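Local structure of uncharacterized protein (4K61) at residues A[29-42]-A[45-59]. The protein is of unknown function but belongs to the putative beta-lactamase-inhibitor-like, PepSY-like family of bacterial proteins. Residues are numbered along the deposited sequence; the frame is centred on the assembly and turned at random.
Sequences SYYVADFLMNGFDT and WFDGQAQWVMQQTDW
Val-32 lays its CG2 methyl over one face of the Trp-45 indole, a CH-pi contact 3.6 Å from CG2 to the centroid of the five-membered ring, while the CE methyl of Met-54, a selenomethionine, covers the opposite face. A chi1 of 180° puts CG2 beside the valine's backbone N, anti to the carbonyl carbon, which sets it over the ring. The indole turns its edge toward the face of Tyr-30, an offset edge-to-face pair with planes at 72°, and its NE1 hydrogen-bonds to the carboxylate of Asp-27, on strand 23-27. On the tyrosine ring, CE1 also meets Val-53 CG2 at 3.6 Å. The side chains of Tyr-31 and Phe-46 project from the other sheet face, against helix 6-15. Here three strands form two successive beta hairpins, 30-37 with 40-46 and 40-46 with 52-58, in the eight-stranded antiparallel sheet of this PepSY-like protein, whose strands run in sequence order with helix 67-75 between the fourth and fifth. Tyr-31 and Phe-46 form a hydrogen-bonded pair, Tyr-31 N to Phe-46 O at 2.9 Å and Phe-46 N to Tyr-31 O at 2.8 Å. Toward the far end of the second hairpin, Phe-40 brings its ring edge, at CD2, to 3.4 Å from Asp-58 O, and Asp-58 N donates almost straight (176°) to Asp-41 O. One water joins Asp-41 N to Asp-58 O; another lies between the hydroxyls of Thr-42 and Thr-57. Lys-43 forms salt bridges with both Asp-41 and Asp-34, probably easing the closeness of these carboxylates. At the 47-50 turn, Asp-47 OD1 receives Gln-49 N and Gln-51 N from opposite faces of its carboxylate, the former bond closing an Asx turn.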
loop_
_atom_site.group_PDB
_atom_site.type_symbol
_atom_site.label_atom_id
_atom_site.label_comp_id
_atom_site.label_asym_id
_atom_site.label_seq_id
_atom_site.Cartn_x
_atom_site.Cartn_y
_atom_site.Cartn_z
ATOM N N SER A 29 6.782 13.172 5.704
ATOM C CA SER A 29 6.552 13.477 7.120
ATOM C C SER A 29 6.531 12.253 8.069
ATOM O O SER A 29 6.264 12.407 9.258
ATOM C CB SER A 29 5.186 14.155 7.240
ATOM O OG SER A 29 4.962 14.532 8.588
ATOM N N TYR A 30 6.759 11.043 7.553
ATOM C CA TYR A 30 6.443 9.809 8.279
ATOM C C TYR A 30 7.616 8.852 8.414
ATOM O O TYR A 30 8.571 8.876 7.618
ATOM C CB TYR A 30 5.325 9.082 7.523
ATOM C CG TYR A 30 4.120 9.941 7.335
ATOM C CD1 TYR A 30 3.213 10.149 8.379
ATOM C CD2 TYR A 30 3.893 10.576 6.124
ATOM C CE1 TYR A 30 2.128 10.992 8.225
ATOM C CE2 TYR A 30 2.790 11.393 5.954
ATOM C CZ TYR A 30 1.919 11.592 7.004
ATOM O OH TYR A 30 0.854 12.418 6.807
ATOM N N TYR A 31 7.555 8.037 9.464
ATOM C CA TYR A 31 8.442 6.900 9.628
ATOM C C TYR A 31 7.718 5.716 9.064
ATOM O O TYR A 31 6.535 5.506 9.349
ATOM C CB TYR A 31 8.706 6.649 11.103
ATOM C CG TYR A 31 9.326 7.817 11.782
ATOM C CD1 TYR A 31 10.713 8.043 11.730
ATOM C CD2 TYR A 31 8.547 8.740 12.453
ATOM C CE1 TYR A 31 11.271 9.131 12.320
ATOM C CE2 TYR A 31 9.107 9.834 13.043
ATOM C CZ TYR A 31 10.471 10.026 12.985
ATOM O OH TYR A 31 11.037 11.106 13.583
ATOM N N VAL A 32 8.441 4.892 8.312
ATOM C CA VAL A 32 7.824 3.710 7.731
ATOM C C VAL A 32 8.553 2.485 8.224
ATOM O O VAL A 32 9.781 2.367 8.077
ATOM C CB VAL A 32 7.852 3.757 6.188
ATOM C CG1 VAL A 32 7.201 2.492 5.612
ATOM C CG2 VAL A 32 7.177 5.033 5.683
ATOM N N ALA A 33 7.775 1.577 8.836
ATOM C CA ALA A 33 8.239 0.263 9.232
ATOM C C ALA A 33 7.879 -0.738 8.181
ATOM O O ALA A 33 6.734 -0.800 7.744
ATOM C CB ALA A 33 7.627 -0.158 10.559
ATOM N N ASP A 34 8.877 -1.511 7.755
ATOM C CA ASP A 34 8.682 -2.573 6.800
ATOM C C ASP A 34 9.087 -3.873 7.464
ATOM O O ASP A 34 10.195 -4.028 7.984
ATOM C CB ASP A 34 9.512 -2.375 5.533
ATOM C CG ASP A 34 9.270 -3.463 4.553
ATOM O OD1 ASP A 34 8.116 -3.551 4.056
ATOM O OD2 ASP A 34 10.177 -4.265 4.316
ATOM N N PHE A 35 8.174 -4.820 7.408
ATOM C CA PHE A 35 8.348 -6.068 8.121
ATOM C C PHE A 35 7.409 -7.105 7.566
ATOM O O PHE A 35 6.435 -6.801 6.884
ATOM C CB PHE A 35 8.107 -5.892 9.637
ATOM C CG PHE A 35 6.759 -5.317 9.980
ATOM C CD1 PHE A 35 6.549 -3.971 9.916
ATOM C CD2 PHE A 35 5.705 -6.124 10.324
ATOM C CE1 PHE A 35 5.306 -3.435 10.222
ATOM C CE2 PHE A 35 4.456 -5.604 10.649
ATOM C CZ PHE A 35 4.255 -4.254 10.590
ATOM N N LEU A 36 7.719 -8.345 7.875
ATOM C CA LEU A 36 6.878 -9.448 7.495
ATOM C C LEU A 36 5.813 -9.767 8.530
ATOM O O LEU A 36 6.103 -9.814 9.718
ATOM C CB LEU A 36 7.805 -10.654 7.319
ATOM C CG LEU A 36 7.761 -11.387 6.008
ATOM C CD1 LEU A 36 7.769 -10.386 4.857
ATOM C CD2 LEU A 36 8.954 -12.325 5.983
HETATM N N MSE A 37 4.579 -9.999 8.085
HETATM C CA MSE A 37 3.491 -10.461 8.945
HETATM C C MSE A 37 2.842 -11.642 8.273
HETATM O O MSE A 37 2.185 -11.517 7.226
HETATM C CB MSE A 37 2.614 -9.226 9.221
HETATM C CG MSE A 37 1.633 -9.361 10.340
HETATM SE SE MSE A 37 2.464 -10.027 11.994
HETATM C CE MSE A 37 3.624 -8.584 12.330
ATOM N N ASN A 38 2.988 -12.830 8.853
ATOM C CA ASN A 38 2.439 -14.043 8.270
ATOM C C ASN A 38 2.818 -14.242 6.824
ATOM O O ASN A 38 2.022 -14.703 6.021
ATOM C CB ASN A 38 0.906 -14.061 8.382
ATOM C CG ASN A 38 0.417 -14.909 9.527
ATOM O OD1 ASN A 38 1.199 -15.389 10.341
ATOM N ND2 ASN A 38 -0.881 -15.130 9.565
ATOM N N GLY A 39 4.051 -13.904 6.473
ATOM C CA GLY A 39 4.509 -14.117 5.131
ATOM C C GLY A 39 4.173 -13.037 4.130
ATOM O O GLY A 39 4.531 -13.166 2.971
ATOM N N PHE A 40 3.544 -11.961 4.576
ATOM C CA PHE A 40 3.189 -10.854 3.707
ATOM C C PHE A 40 4.005 -9.651 4.122
ATOM O O PHE A 40 4.026 -9.286 5.312
ATOM C CB PHE A 40 1.696 -10.528 3.853
ATOM C CG PHE A 40 0.823 -11.514 3.186
ATOM C CD1 PHE A 40 0.415 -12.669 3.867
ATOM C CD2 PHE A 40 0.427 -11.332 1.886
ATOM C CE1 PHE A 40 -0.391 -13.598 3.247
ATOM C CE2 PHE A 40 -0.392 -12.265 1.259
ATOM C CZ PHE A 40 -0.780 -13.406 1.934
ATOM N N ASP A 41 4.611 -8.985 3.156
ATOM C CA ASP A 41 5.230 -7.719 3.416
ATOM C C ASP A 41 4.179 -6.720 3.897
ATOM O O ASP A 41 3.118 -6.560 3.285
ATOM C CB ASP A 41 5.918 -7.148 2.191
ATOM C CG ASP A 41 6.566 -5.798 2.496
ATOM O OD1 ASP A 41 7.560 -5.779 3.255
ATOM O OD2 ASP A 41 6.051 -4.772 2.045
ATOM N N THR A 42 4.490 -6.056 4.997
ATOM C CA THR A 42 3.597 -5.103 5.656
ATOM C C THR A 42 4.350 -3.837 5.951
ATOM O O THR A 42 5.479 -3.879 6.422
ATOM C CB THR A 42 3.051 -5.685 6.979
ATOM O OG1 THR A 42 2.466 -6.971 6.729
ATOM C CG2 THR A 42 2.036 -4.779 7.658
ATOM N N TRP A 45 2.899 3.321 8.425
ATOM C CA TRP A 45 3.346 4.717 8.443
ATOM C C TRP A 45 2.990 5.312 9.786
ATOM O O TRP A 45 1.819 5.200 10.209
ATOM C CB TRP A 45 2.640 5.547 7.349
ATOM C CG TRP A 45 3.247 5.427 5.965
ATOM C CD1 TRP A 45 3.954 6.378 5.293
ATOM C CD2 TRP A 45 3.186 4.289 5.094
ATOM N NE1 TRP A 45 4.361 5.905 4.074
ATOM C CE2 TRP A 45 3.881 4.629 3.918
ATOM C CE3 TRP A 45 2.600 3.011 5.187
ATOM C CZ2 TRP A 45 4.028 3.748 2.865
ATOM C CZ3 TRP A 45 2.730 2.146 4.115
ATOM C CH2 TRP A 45 3.451 2.508 2.986
ATOM N N PHE A 46 3.978 5.979 10.426
ATOM C CA PHE A 46 3.735 6.661 11.690
ATOM C C PHE A 46 4.054 8.128 11.546
ATOM O O PHE A 46 5.082 8.496 10.934
ATOM C CB PHE A 46 4.624 6.098 12.802
ATOM C CG PHE A 46 4.332 4.685 13.142
ATOM C CD1 PHE A 46 4.952 3.670 12.440
ATOM C CD2 PHE A 46 3.411 4.353 14.141
ATOM C CE1 PHE A 46 4.682 2.348 12.718
ATOM C CE2 PHE A 46 3.133 3.006 14.417
ATOM C CZ PHE A 46 3.778 2.019 13.717
ATOM N N ASP A 47 3.207 8.974 12.140
ATOM C CA ASP A 47 3.548 10.387 12.214
ATOM C C ASP A 47 4.541 10.697 13.356
ATOM O O ASP A 47 4.937 9.816 14.100
ATOM C CB ASP A 47 2.275 11.273 12.268
ATOM C CG ASP A 47 1.434 11.071 13.536
ATOM O OD1 ASP A 47 1.971 10.661 14.606
ATOM O OD2 ASP A 47 0.209 11.378 13.423
ATOM N N GLY A 48 4.884 11.963 13.534
ATOM C CA GLY A 48 5.790 12.381 14.620
ATOM C C GLY A 48 5.297 12.120 16.035
ATOM O O GLY A 48 6.089 12.129 16.982
ATOM N N GLN A 49 3.986 11.921 16.192
ATOM C CA GLN A 49 3.405 11.622 17.494
ATOM C C GLN A 49 3.231 10.123 17.693
ATOM O O GLN A 49 2.537 9.697 18.602
ATOM C CB GLN A 49 2.071 12.348 17.644
ATOM C CG GLN A 49 2.252 13.844 17.680
ATOM C CD GLN A 49 0.966 14.584 17.985
ATOM O OE1 GLN A 49 0.137 14.793 17.103
ATOM N NE2 GLN A 49 0.799 14.988 19.237
ATOM N N ALA A 50 3.902 9.336 16.854
ATOM C CA ALA A 50 3.862 7.871 16.916
ATOM C C ALA A 50 2.442 7.313 16.743
ATOM O O ALA A 50 2.111 6.261 17.280
ATOM C CB ALA A 50 4.494 7.372 18.202
ATOM N N GLN A 51 1.617 8.002 15.962
ATOM C CA GLN A 51 0.287 7.480 15.636
ATOM C C GLN A 51 0.336 6.889 14.229
ATOM O O GLN A 51 0.881 7.502 13.284
ATOM C CB GLN A 51 -0.821 8.534 15.774
ATOM C CG GLN A 51 -1.470 8.504 17.167
ATOM C CD GLN A 51 -2.937 8.904 17.144
ATOM O OE1 GLN A 51 -3.356 9.935 17.705
ATOM N NE2 GLN A 51 -3.729 8.081 16.474
ATOM N N TRP A 52 -0.198 5.684 14.085
ATOM C CA TRP A 52 -0.204 5.082 12.773
ATOM C C TRP A 52 -1.252 5.752 11.886
ATOM O O TRP A 52 -2.380 6.031 12.316
ATOM C CB TRP A 52 -0.410 3.566 12.841
ATOM C CG TRP A 52 -1.839 3.103 12.978
ATOM C CD1 TRP A 52 -2.544 2.982 14.114
ATOM C CD2 TRP A 52 -2.677 2.597 11.927
ATOM N NE1 TRP A 52 -3.804 2.491 13.846
ATOM C CE2 TRP A 52 -3.907 2.236 12.510
ATOM C CE3 TRP A 52 -2.515 2.452 10.548
ATOM C CZ2 TRP A 52 -4.975 1.738 11.770
ATOM C CZ3 TRP A 52 -3.583 1.938 9.800
ATOM C CH2 TRP A 52 -4.799 1.605 10.418
ATOM N N VAL A 53 -0.862 6.020 10.645
ATOM C CA VAL A 53 -1.762 6.742 9.714
ATOM C C VAL A 53 -2.113 5.965 8.445
ATOM O O VAL A 53 -3.074 6.298 7.770
ATOM C CB VAL A 53 -1.200 8.127 9.378
ATOM C CG1 VAL A 53 -1.105 8.957 10.642
ATOM C CG2 VAL A 53 0.166 8.017 8.720
HETATM N N MSE A 54 -1.324 4.939 8.138
HETATM C CA MSE A 54 -1.601 4.054 6.999
HETATM C C MSE A 54 -0.914 2.742 7.267
HETATM O O MSE A 54 0.172 2.697 7.884
HETATM C CB MSE A 54 -1.081 4.688 5.694
HETATM C CG MSE A 54 -1.311 3.752 4.493
HETATM SE SE MSE A 54 -1.197 4.819 2.831
HETATM C CE MSE A 54 0.730 5.315 2.940
ATOM N N GLN A 55 -1.505 1.666 6.752
ATOM C CA GLN A 55 -0.854 0.380 6.674
ATOM C C GLN A 55 -1.098 -0.209 5.294
ATOM O O GLN A 55 -2.167 -0.044 4.734
ATOM C CB GLN A 55 -1.422 -0.572 7.710
ATOM C CG GLN A 55 -0.913 -2.014 7.585
ATOM C CD GLN A 55 -1.434 -2.857 8.727
ATOM O OE1 GLN A 55 -0.872 -2.859 9.821
ATOM N NE2 GLN A 55 -2.530 -3.552 8.489
ATOM N N GLN A 56 -0.085 -0.858 4.763
ATOM C CA GLN A 56 -0.193 -1.536 3.498
ATOM C C GLN A 56 0.230 -2.970 3.646
ATOM O O GLN A 56 1.272 -3.288 4.219
ATOM C CB GLN A 56 0.643 -0.840 2.440
ATOM C CG GLN A 56 0.106 0.538 2.074
ATOM C CD GLN A 56 0.951 1.246 1.044
ATOM O OE1 GLN A 56 1.902 0.703 0.483
ATOM N NE2 GLN A 56 0.608 2.499 0.792
ATOM N N THR A 57 -0.582 -3.853 3.074
ATOM C CA THR A 57 -0.206 -5.262 2.964
ATOM C C THR A 57 -0.022 -5.603 1.491
ATOM O O THR A 57 -0.886 -5.338 0.645
ATOM C CB THR A 57 -1.321 -6.133 3.556
ATOM O OG1 THR A 57 -1.531 -5.752 4.918
ATOM C CG2 THR A 57 -0.991 -7.596 3.492
ATOM N N ASP A 58 1.149 -6.138 1.183
ATOM C CA ASP A 58 1.517 -6.461 -0.183
ATOM C C ASP A 58 0.964 -7.817 -0.492
ATOM O O ASP A 58 1.535 -8.837 -0.164
ATOM C CB ASP A 58 3.030 -6.431 -0.349
ATOM C CG ASP A 58 3.467 -6.618 -1.788
ATOM O OD1 ASP A 58 2.612 -6.859 -2.654
ATOM O OD2 ASP A 58 4.686 -6.525 -2.055
ATOM N N TRP A 59 -0.187 -7.806 -1.137
ATOM C CA TRP A 59 -0.870 -9.020 -1.495
ATOM C C TRP A 59 -0.218 -9.733 -2.667
ATOM O O TRP A 59 -0.355 -10.935 -2.806
ATOM C CB TRP A 59 -2.324 -8.702 -1.831
ATOM C CG TRP A 59 -3.280 -8.697 -0.662
ATOM C CD1 TRP A 59 -3.138 -9.338 0.550
ATOM C CD2 TRP A 59 -4.580 -8.132 -0.647
ATOM N NE1 TRP A 59 -4.250 -9.125 1.333
ATOM C CE2 TRP A 59 -5.160 -8.418 0.614
ATOM C CE3 TRP A 59 -5.332 -7.432 -1.589
ATOM C CZ2 TRP A 59 -6.446 -7.991 0.963
ATOM C CZ3 TRP A 59 -6.565 -6.983 -1.242
ATOM C CH2 TRP A 59 -7.136 -7.279 0.025
HETATM O O HOH W 1 4.788 13.338 10.906
HETATM O O HOH W 2 4.040 -9.722 0.494
HETATM O O HOH W 3 3.450 -3.435 2.043
HETATM O O HOH W 4 -0.334 -7.315 6.950
#